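Local coordinates for protein beta-N-acetylglucosaminidase Nag2 (PDB 6EZS) that probably hydrolyses terminal non-reducing N-acetyl-D-hexosamine residues from N-acetyl-beta-D-hexosaminides, as a beta-N-acetylglucosaminidase of glycosyl hydrolase family 20, at residues F41-Y46 and F83-N88; G267-C272 and A580-I585; L531-D536 and V544-P549. All blocks are in the same frame, centred on the assembly; numbering follows the deposited sequence.

Interaction 1 (F41-Y46 and F83-N88); sequences FAFDRY and FSIGSN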
# COMPACT_ATOMS: atom_id res chain seq x y z
N PHE A 41 3.16 18.49 17.18
CA PHE A 41 3.67 18.24 15.83
C PHE A 41 3.68 16.75 15.49
O PHE A 41 3.67 15.91 16.38
CB PHE A 41 5.09 18.79 15.67
CG PHE A 41 6.03 18.36 16.75
CD1 PHE A 41 6.72 17.14 16.64
CD2 PHE A 41 6.23 19.14 17.90
CE1 PHE A 41 7.60 16.73 17.64
CE2 PHE A 41 7.10 18.72 18.89
CZ PHE A 41 7.79 17.52 18.76
N ALA A 42 3.69 16.43 14.21
CA ALA A 42 3.77 15.04 13.75
C ALA A 42 5.23 14.69 13.51
O ALA A 42 5.91 15.38 12.76
CB ALA A 42 2.97 14.85 12.48
N PHE A 43 5.72 13.63 14.16
CA PHE A 43 7.10 13.17 14.03
C PHE A 43 7.13 11.64 14.06
O PHE A 43 6.64 11.04 15.02
CB PHE A 43 7.98 13.74 15.15
CG PHE A 43 9.47 13.61 14.90
CD1 PHE A 43 10.05 14.14 13.76
CD2 PHE A 43 10.31 12.99 15.83
CE1 PHE A 43 11.41 14.05 13.54
CE2 PHE A 43 11.67 12.88 15.61
CZ PHE A 43 12.22 13.42 14.46
N ASP A 44 7.76 11.05 13.05
CA ASP A 44 7.74 9.59 12.80
C ASP A 44 8.78 8.73 13.54
O ASP A 44 8.87 7.52 13.30
CB ASP A 44 7.88 9.31 11.27
CG ASP A 44 6.53 9.04 10.58
OD1 ASP A 44 5.48 9.55 11.05
OD2 ASP A 44 6.55 8.29 9.54
N ARG A 45 9.59 9.34 14.40
CA ARG A 45 10.64 8.62 15.12
C ARG A 45 10.39 8.74 16.60
O ARG A 45 9.78 9.71 17.05
CB ARG A 45 12.04 9.19 14.83
CG ARG A 45 12.39 9.36 13.36
CD ARG A 45 12.46 8.04 12.59
NE ARG A 45 12.94 8.29 11.23
CZ ARG A 45 14.20 8.16 10.80
NH1 ARG A 45 15.18 7.72 11.60
NH2 ARG A 45 14.48 8.44 9.52
N TYR A 46 10.86 7.75 17.35
CA TYR A 46 10.68 7.72 18.79
C TYR A 46 11.70 8.68 19.43
O TYR A 46 12.92 8.52 19.26
CB TYR A 46 10.84 6.30 19.32
CG TYR A 46 10.78 6.18 20.82
CD1 TYR A 46 9.62 6.50 21.51
CD2 TYR A 46 11.87 5.72 21.55
CE1 TYR A 46 9.54 6.37 22.90
CE2 TYR A 46 11.81 5.59 22.94
CZ TYR A 46 10.64 5.92 23.60
OH TYR A 46 10.57 5.81 24.98
N PHE A 83 16.18 17.54 21.76
CA PHE A 83 15.83 16.15 21.96
C PHE A 83 16.75 15.28 21.12
O PHE A 83 17.47 15.77 20.22
CB PHE A 83 14.34 15.85 21.65
CG PHE A 83 13.97 15.93 20.19
CD1 PHE A 83 14.09 14.82 19.36
CD2 PHE A 83 13.48 17.11 19.64
CE1 PHE A 83 13.75 14.90 18.01
CE2 PHE A 83 13.14 17.19 18.29
CZ PHE A 83 13.28 16.09 17.47
N SER A 84 16.72 14.00 21.43
CA SER A 84 17.48 12.99 20.71
C SER A 84 16.61 11.81 20.31
O SER A 84 15.49 11.61 20.78
CB SER A 84 18.66 12.52 21.57
OG SER A 84 19.44 13.63 22.01
N ILE A 85 17.16 11.02 19.42
CA ILE A 85 16.56 9.79 18.92
C ILE A 85 17.69 8.80 18.69
O ILE A 85 18.85 9.19 18.53
CB ILE A 85 15.78 10.01 17.59
CG1 ILE A 85 16.71 10.45 16.46
CG2 ILE A 85 14.66 11.03 17.77
CD1 ILE A 85 16.03 10.61 15.12
N GLY A 86 17.35 7.53 18.67
CA GLY A 86 18.33 6.48 18.34
C GLY A 86 18.23 6.21 16.88
O GLY A 86 17.37 5.45 16.47
N SER A 87 19.08 6.86 16.09
CA SER A 87 19.06 6.75 14.62
C SER A 87 20.34 7.27 13.98
O SER A 87 20.95 8.26 14.43
CB SER A 87 17.89 7.55 14.02
OG SER A 87 18.02 7.78 12.61
N ASN A 88 20.72 6.59 12.90
CA ASN A 88 21.74 7.09 12.00
C ASN A 88 21.22 8.31 11.25
O ASN A 88 20.04 8.64 11.38
CB ASN A 88 22.19 5.97 11.05
CG ASN A 88 23.13 4.98 11.74
OD1 ASN A 88 23.74 5.27 12.80
ND2 ASN A 88 23.25 3.81 11.14
O HOH W 1 14.86 6.70 19.09

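Interaction 2 (G267-C272 and A580-I585); sequences GMMLDC and ALWCEI. With NAG (2-acetamido-2-deoxy-beta-D-glucopyranose), chain C.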
# COMPACT_ATOMS: atom_id res chain seq x y z
N GLY A 267 0.11 -9.06 -7.43
CA GLY A 267 -0.67 -8.19 -6.56
C GLY A 267 -0.08 -6.84 -6.19
O GLY A 267 1.13 -6.56 -6.39
N MET A 268 -0.95 -6.00 -5.65
CA MET A 268 -0.58 -4.70 -5.13
C MET A 268 -1.41 -4.47 -3.90
O MET A 268 -2.63 -4.67 -3.94
CB MET A 268 -0.85 -3.59 -6.16
CG MET A 268 -0.37 -2.21 -5.74
SD MET A 268 -1.68 -1.23 -4.96
CE MET A 268 -0.73 0.09 -4.22
N MET A 269 -0.74 -4.08 -2.81
CA MET A 269 -1.42 -3.76 -1.56
C MET A 269 -1.49 -2.25 -1.43
O MET A 269 -0.50 -1.57 -1.68
CB MET A 269 -0.65 -4.33 -0.38
CG MET A 269 -1.42 -4.31 0.93
SD MET A 269 -0.41 -3.85 2.36
CE MET A 269 -0.30 -2.09 2.04
N LEU A 270 -2.65 -1.74 -1.02
CA LEU A 270 -2.80 -0.33 -0.71
C LEU A 270 -3.22 -0.16 0.72
O LEU A 270 -4.24 -0.71 1.13
CB LEU A 270 -3.85 0.34 -1.59
CG LEU A 270 -4.04 1.85 -1.35
CD1 LEU A 270 -2.78 2.65 -1.70
CD2 LEU A 270 -5.22 2.32 -2.19
N ASP A 271 -2.44 0.64 1.44
CA ASP A 271 -2.73 1.08 2.80
C ASP A 271 -3.76 2.21 2.82
O ASP A 271 -3.42 3.35 2.52
CB ASP A 271 -1.43 1.54 3.47
CG ASP A 271 -1.62 2.04 4.89
OD1 ASP A 271 -2.75 1.94 5.44
OD2 ASP A 271 -0.63 2.55 5.48
N CYS A 272 -5.00 1.88 3.20
CA CYS A 272 -6.09 2.86 3.36
C CYS A 272 -6.39 3.23 4.82
O CYS A 272 -7.26 4.07 5.10
CB CYS A 272 -7.37 2.32 2.73
SG CYS A 272 -7.27 2.16 0.94
N ALA A 580 3.67 -3.10 -2.47
CA ALA A 580 2.83 -2.46 -1.45
C ALA A 580 3.10 -0.99 -1.30
O ALA A 580 4.25 -0.56 -1.39
CB ALA A 580 2.95 -3.16 -0.10
N LEU A 581 2.04 -0.23 -1.03
CA LEU A 581 2.12 1.19 -0.75
C LEU A 581 1.64 1.45 0.67
O LEU A 581 0.47 1.31 0.95
CB LEU A 581 1.30 2.02 -1.74
CG LEU A 581 1.56 3.53 -1.69
CD1 LEU A 581 2.98 3.89 -2.15
CD2 LEU A 581 0.54 4.27 -2.53
N TRP A 582 2.56 1.80 1.54
CA TRP A 582 2.24 2.18 2.91
C TRP A 582 2.07 3.69 2.91
O TRP A 582 2.82 4.40 2.24
CB TRP A 582 3.33 1.71 3.85
CG TRP A 582 3.52 0.24 3.76
CD1 TRP A 582 4.51 -0.43 3.08
CD2 TRP A 582 2.68 -0.77 4.33
NE1 TRP A 582 4.34 -1.79 3.23
CE2 TRP A 582 3.23 -2.02 3.99
CE3 TRP A 582 1.52 -0.73 5.11
CZ2 TRP A 582 2.65 -3.22 4.39
CZ3 TRP A 582 0.96 -1.92 5.53
CH2 TRP A 582 1.52 -3.14 5.17
N CYS A 583 1.07 4.18 3.63
CA CYS A 583 0.58 5.54 3.40
C CYS A 583 0.73 6.50 4.55
O CYS A 583 -0.02 7.48 4.62
CB CYS A 583 -0.87 5.48 2.92
SG CYS A 583 -0.95 4.95 1.21
N GLU A 584 1.75 6.28 5.38
CA GLU A 584 2.10 7.18 6.50
C GLU A 584 2.25 8.64 6.07
O GLU A 584 1.86 9.54 6.79
CB GLU A 584 3.41 6.78 7.19
CG GLU A 584 3.33 5.61 8.14
CD GLU A 584 3.45 4.28 7.46
OE1 GLU A 584 3.25 4.20 6.22
OE2 GLU A 584 3.73 3.30 8.17
N ILE A 585 2.85 8.86 4.90
CA ILE A 585 3.04 10.23 4.37
C ILE A 585 2.42 10.45 2.97
O ILE A 585 2.77 11.38 2.27
CB ILE A 585 4.53 10.63 4.39
CG1 ILE A 585 5.41 9.58 3.70
CG2 ILE A 585 4.97 10.79 5.83
CD1 ILE A 585 6.86 9.98 3.54
C1 NAG C . 6.09 -2.40 6.85
C2 NAG C . 4.98 -2.51 7.92
C3 NAG C . 3.97 -1.36 7.90
C4 NAG C . 4.63 -0.01 7.74
C5 NAG C . 5.75 -0.09 6.72
C6 NAG C . 6.53 1.22 6.60
C7 NAG C . 4.01 -4.73 8.54
C8 NAG C . 3.17 -5.84 7.98
N2 NAG C . 4.22 -3.76 7.66
O1 NAG C . 7.10 -3.38 7.01
O3 NAG C . 3.22 -1.35 9.12
O4 NAG C . 3.60 0.89 7.33
O5 NAG C . 6.63 -1.12 7.15
O6 NAG C . 7.29 1.18 5.39
O7 NAG C . 4.44 -4.74 9.69

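Interaction 3 (L531-D536 and V544-P549); sequences LDMTQD and VDWANP. With NAG (2-acetamido-2-deoxy-beta-D-glucopyranose), chain C.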
# COMPACT_ATOMS: atom_id res chain seq x y z
N LEU A 531 6.78 0.59 -2.28
CA LEU A 531 6.66 1.82 -3.04
C LEU A 531 6.60 3.08 -2.18
O LEU A 531 6.68 4.18 -2.74
CB LEU A 531 5.44 1.73 -3.94
CG LEU A 531 5.50 0.58 -4.95
CD1 LEU A 531 4.31 0.57 -5.88
CD2 LEU A 531 6.78 0.64 -5.79
N ASP A 532 6.49 2.93 -0.85
CA ASP A 532 6.62 4.08 0.06
C ASP A 532 8.06 4.57 0.19
O ASP A 532 8.29 5.68 0.67
CB ASP A 532 5.99 3.84 1.46
CG ASP A 532 6.53 2.62 2.20
OD1 ASP A 532 6.70 1.56 1.56
OD2 ASP A 532 6.75 2.71 3.42
N MET A 533 9.00 3.75 -0.26
CA MET A 533 10.39 4.13 -0.24
C MET A 533 10.71 5.20 -1.29
O MET A 533 10.18 5.17 -2.40
CB MET A 533 11.28 2.92 -0.48
CG MET A 533 11.16 1.84 0.56
SD MET A 533 11.72 2.42 2.17
CE MET A 533 10.28 1.85 3.09
N THR A 534 11.61 6.12 -0.92
CA THR A 534 12.07 7.18 -1.80
C THR A 534 12.59 6.63 -3.12
O THR A 534 13.08 5.51 -3.19
CB THR A 534 13.18 8.05 -1.15
OG1 THR A 534 14.30 7.24 -0.74
CG2 THR A 534 12.64 8.85 0.04
N GLN A 535 12.45 7.44 -4.16
CA GLN A 535 12.84 7.07 -5.52
C GLN A 535 14.21 7.60 -5.95
O GLN A 535 14.69 7.24 -7.02
CB GLN A 535 11.79 7.55 -6.51
CG GLN A 535 10.50 6.79 -6.37
CD GLN A 535 9.43 7.32 -7.27
OE1 GLN A 535 9.34 6.92 -8.42
NE2 GLN A 535 8.61 8.22 -6.75
N ASP A 536 14.82 8.45 -5.15
CA ASP A 536 16.11 9.02 -5.50
C ASP A 536 16.81 9.47 -4.21
O ASP A 536 16.22 9.42 -3.13
CB ASP A 536 15.91 10.16 -6.54
CG ASP A 536 17.23 10.75 -7.06
OD1 ASP A 536 18.23 10.02 -7.18
OD2 ASP A 536 17.25 11.97 -7.34
N VAL A 544 9.98 7.43 2.46
CA VAL A 544 10.77 6.99 3.61
C VAL A 544 11.89 6.11 3.05
O VAL A 544 11.89 5.77 1.87
CB VAL A 544 9.89 6.27 4.67
CG1 VAL A 544 8.65 7.10 4.98
CG2 VAL A 544 9.46 4.88 4.22
N ASP A 545 12.87 5.78 3.89
CA ASP A 545 14.07 5.09 3.43
C ASP A 545 14.61 4.04 4.38
O ASP A 545 15.75 3.63 4.24
CB ASP A 545 15.17 6.12 3.12
CG ASP A 545 15.72 6.82 4.38
OD1 ASP A 545 15.13 6.67 5.45
OD2 ASP A 545 16.75 7.52 4.29
N TRP A 546 13.80 3.58 5.33
CA TRP A 546 14.31 2.68 6.38
C TRP A 546 14.81 1.36 5.79
O TRP A 546 15.82 0.84 6.22
CB TRP A 546 13.29 2.45 7.50
CG TRP A 546 12.12 1.64 7.10
CD1 TRP A 546 10.93 2.11 6.60
CD2 TRP A 546 12.00 0.22 7.14
NE1 TRP A 546 10.08 1.05 6.32
CE2 TRP A 546 10.72 -0.12 6.64
CE3 TRP A 546 12.88 -0.82 7.52
CZ2 TRP A 546 10.28 -1.45 6.54
CZ3 TRP A 546 12.44 -2.14 7.41
CH2 TRP A 546 11.15 -2.44 6.93
N ALA A 547 14.09 0.86 4.78
CA ALA A 547 14.52 -0.29 3.99
C ALA A 547 15.55 0.04 2.91
O ALA A 547 15.98 -0.85 2.23
CB ALA A 547 13.32 -0.93 3.32
N ASN A 548 15.88 1.33 2.75
CA ASN A 548 16.77 1.91 1.73
C ASN A 548 16.00 2.59 0.59
O ASN A 548 14.90 2.18 0.25
CB ASN A 548 17.83 0.96 1.14
CG ASN A 548 19.09 0.88 1.99
OD1 ASN A 548 19.29 1.64 2.96
ND2 ASN A 548 19.98 -0.04 1.61
N PRO A 549 16.59 3.64 0.00
CA PRO A 549 15.95 4.20 -1.18
C PRO A 549 15.72 3.16 -2.29
O PRO A 549 16.52 2.24 -2.49
CB PRO A 549 16.92 5.28 -1.61
CG PRO A 549 17.62 5.67 -0.37
CD PRO A 549 17.75 4.42 0.43
C1 NAG C . 6.09 -2.40 6.85
C2 NAG C . 4.98 -2.51 7.92
C3 NAG C . 3.97 -1.36 7.90
C4 NAG C . 4.63 -0.01 7.74
C5 NAG C . 5.75 -0.09 6.72
C6 NAG C . 6.53 1.22 6.60
C7 NAG C . 4.01 -4.73 8.54
C8 NAG C . 3.17 -5.84 7.98
N2 NAG C . 4.22 -3.76 7.66
O1 NAG C . 7.10 -3.38 7.01
O3 NAG C . 3.22 -1.35 9.12
O4 NAG C . 3.60 0.89 7.33
O5 NAG C . 6.63 -1.12 7.15
O6 NAG C . 7.29 1.18 5.39
O7 NAG C . 4.44 -4.74 9.69

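Interaction 1 (F41-Y46 and F83-N88)
Phe43 and Phe83 meet in an offset edge-to-face (T-shaped) aromatic pair in the N-terminal all-beta region. Strands 38-42 and 78-85 belong to one eight-stranded sheet, yet four other strands lie between them in its order, so the contact brings together two chain ends whose strands are not neighbours. The edge of Phe83 is turned toward the face of Phe43, with the ring planes at 75° and Phe43 CE2 lying 3.8 Å from Phe83 CE1. With chi1 at -165°, Phe43 swings its ring away from its own backbone N, to meet Phe83 arriving from the opposite direction.

Beside this pair sits Ile85, a branched residue whose two arms serve different neighbours. Its CG2 methyl lies at the edge of the Phe43 ring, 4.1 Å from Phe43 CE2, and also in the plane of the Phe83 ring; the same methyl is 3.4 Å from Tyr46 O. The other arm brings Ile85 CD1 to 4.2 Å from Arg45 CG. The Arg45 chain then bends at its second torsion and carries its guanidinium to Ser87, where NH1 donates a weak hydrogen bond to OG over 3.0 Å, with an N-H...O angle of only 123°. The stronger polar partner of Arg45 is Asp95, which forms a salt bridge with NH2. Between the backbones a water mediates, giving a hydrogen bond to Tyr46 O at 2.7 Å and accepting one from Gly86 N.

Further out, Phe97 meets the ring of Phe43 and stacks on that of Phe41, while Phe22 packs against Phe83, so the pair belongs to a larger aromatic cluster suited to a buried core. Tyr46 makes a cation-pi contact with Arg395, and the carbonyl oxygen Arg45 O accepts a hydrogen bond from Gln59 NE2.

Interaction 2 (G267-C272 and A580-I585)
Met268 lays its CE methyl 3.7 Å from Leu581 CB, the two side chains running alongside each other where the first and last strands of the TIM barrel, 265-271 and 574-581, pair in parallel and close the ring. Its long, flexible chain also reaches Leu285 and Leu289 of helix 279-291.

Met269 turns to the other side of the sheet. Its backbone O accepts a hydrogen bond from Leu581 N at 2.9 Å, while its side chain passes Ala580, small enough to let it by, and crosses Trp582 at about a right angle. With bends at chi2 and chi3, the chain sets CE 3.6 Å from the centroid of the six-membered ring, only 7° off its normal, a CH-pi contact; SD lies over the same face as a Met-aromatic contact. The opposite face of the indole receives the sugar, N-acetylglucosamine C3 standing 3.7 Å above the plane. Met269 thus backs the platform on which the ligand rests.

Leu270 points toward the helix layer, CD1 meeting Leu581 CD2 at 3.8 Å, and Met592 of helix 589-596 covers both leucines.

Asp271 continues the strand pairing, its N bonding to Leu581 O at 3.0 Å. Its carboxylate takes over where regular pairing stops: OD2 accepts from Cys583 N at 3.0 Å, on the anti side and 34° out of the carboxylate plane, and is salt-bridged to the sugar-binding Arg274. The neighbouring Glu584 reaches the sugar itself, OE2 accepting a 2.6 Å hydrogen bond from N-acetylglucosamine O4.

Interaction 3 (L531-D536 and V544-P549)
Met533 and Val544 face each other in a single backbone bridge between two loop segments. Val544 N donates to Asp532 O at 3.0 Å and Thr534 N to Val544 O at 2.8 Å, so Val544 uses both its backbone groups to grip the residues flanking Met533. A type I turn from Asp545 to Asn548 then folds the second segment back.

The apolar contacts centre on Met533, whose unbranched chain folds back at chi2 (-64°) so that its end meets Val544 and Trp546. Its CE packs on Val544 CG2 and approaches the indole obliquely, 3.6 Å from Trp546 CD1, while SD touches Ala547 CB at 3.9 Å. SD also stands above the face of Trp546, 4.8 Å from the five-membered ring centroid, a distant Met-aromatic contact. Farther along, Thr534 and Pro549 lie side by side, OG1 being 3.4 Å from Pro549 CB.

The polar contacts converge on the sugar. N-acetylglucosamine O6 donates to Asp532 OD2 at 2.6 Å and accepts from Trp546 NE1 at 2.9 Å, nearly straight at 174° and at the indole edge. An acidic acceptor and an indole donor, one from each segment, thus hold the hydroxymethyl group in the sugar-binding pocket of this family 20 TIM-barrel domain.

Interactions 2 and 3 build one pocket: their centres are about 13 Å apart and both touch the N-acetylglucosamine, interaction 2 through O4 and the face of the sugar that lies on Trp582, interaction 3 through O6. In sequence, interaction 3 is nested within the loop that interaction 2 closes. A probable hydrogen bond from Leu531 N to Ala580 O, 2.9 Å, joins them. Interaction 1, in the N-terminal region, is centred about 23 Å from interaction 2 and about 17 Å from interaction 3. It nevertheless comes close to residues of the site: Asp44 OD2 lies 4.2 Å from Glu584 CB, and the Arg45 side chain is about 6 Å from that of Trp546, though about 11 Å from the sugar.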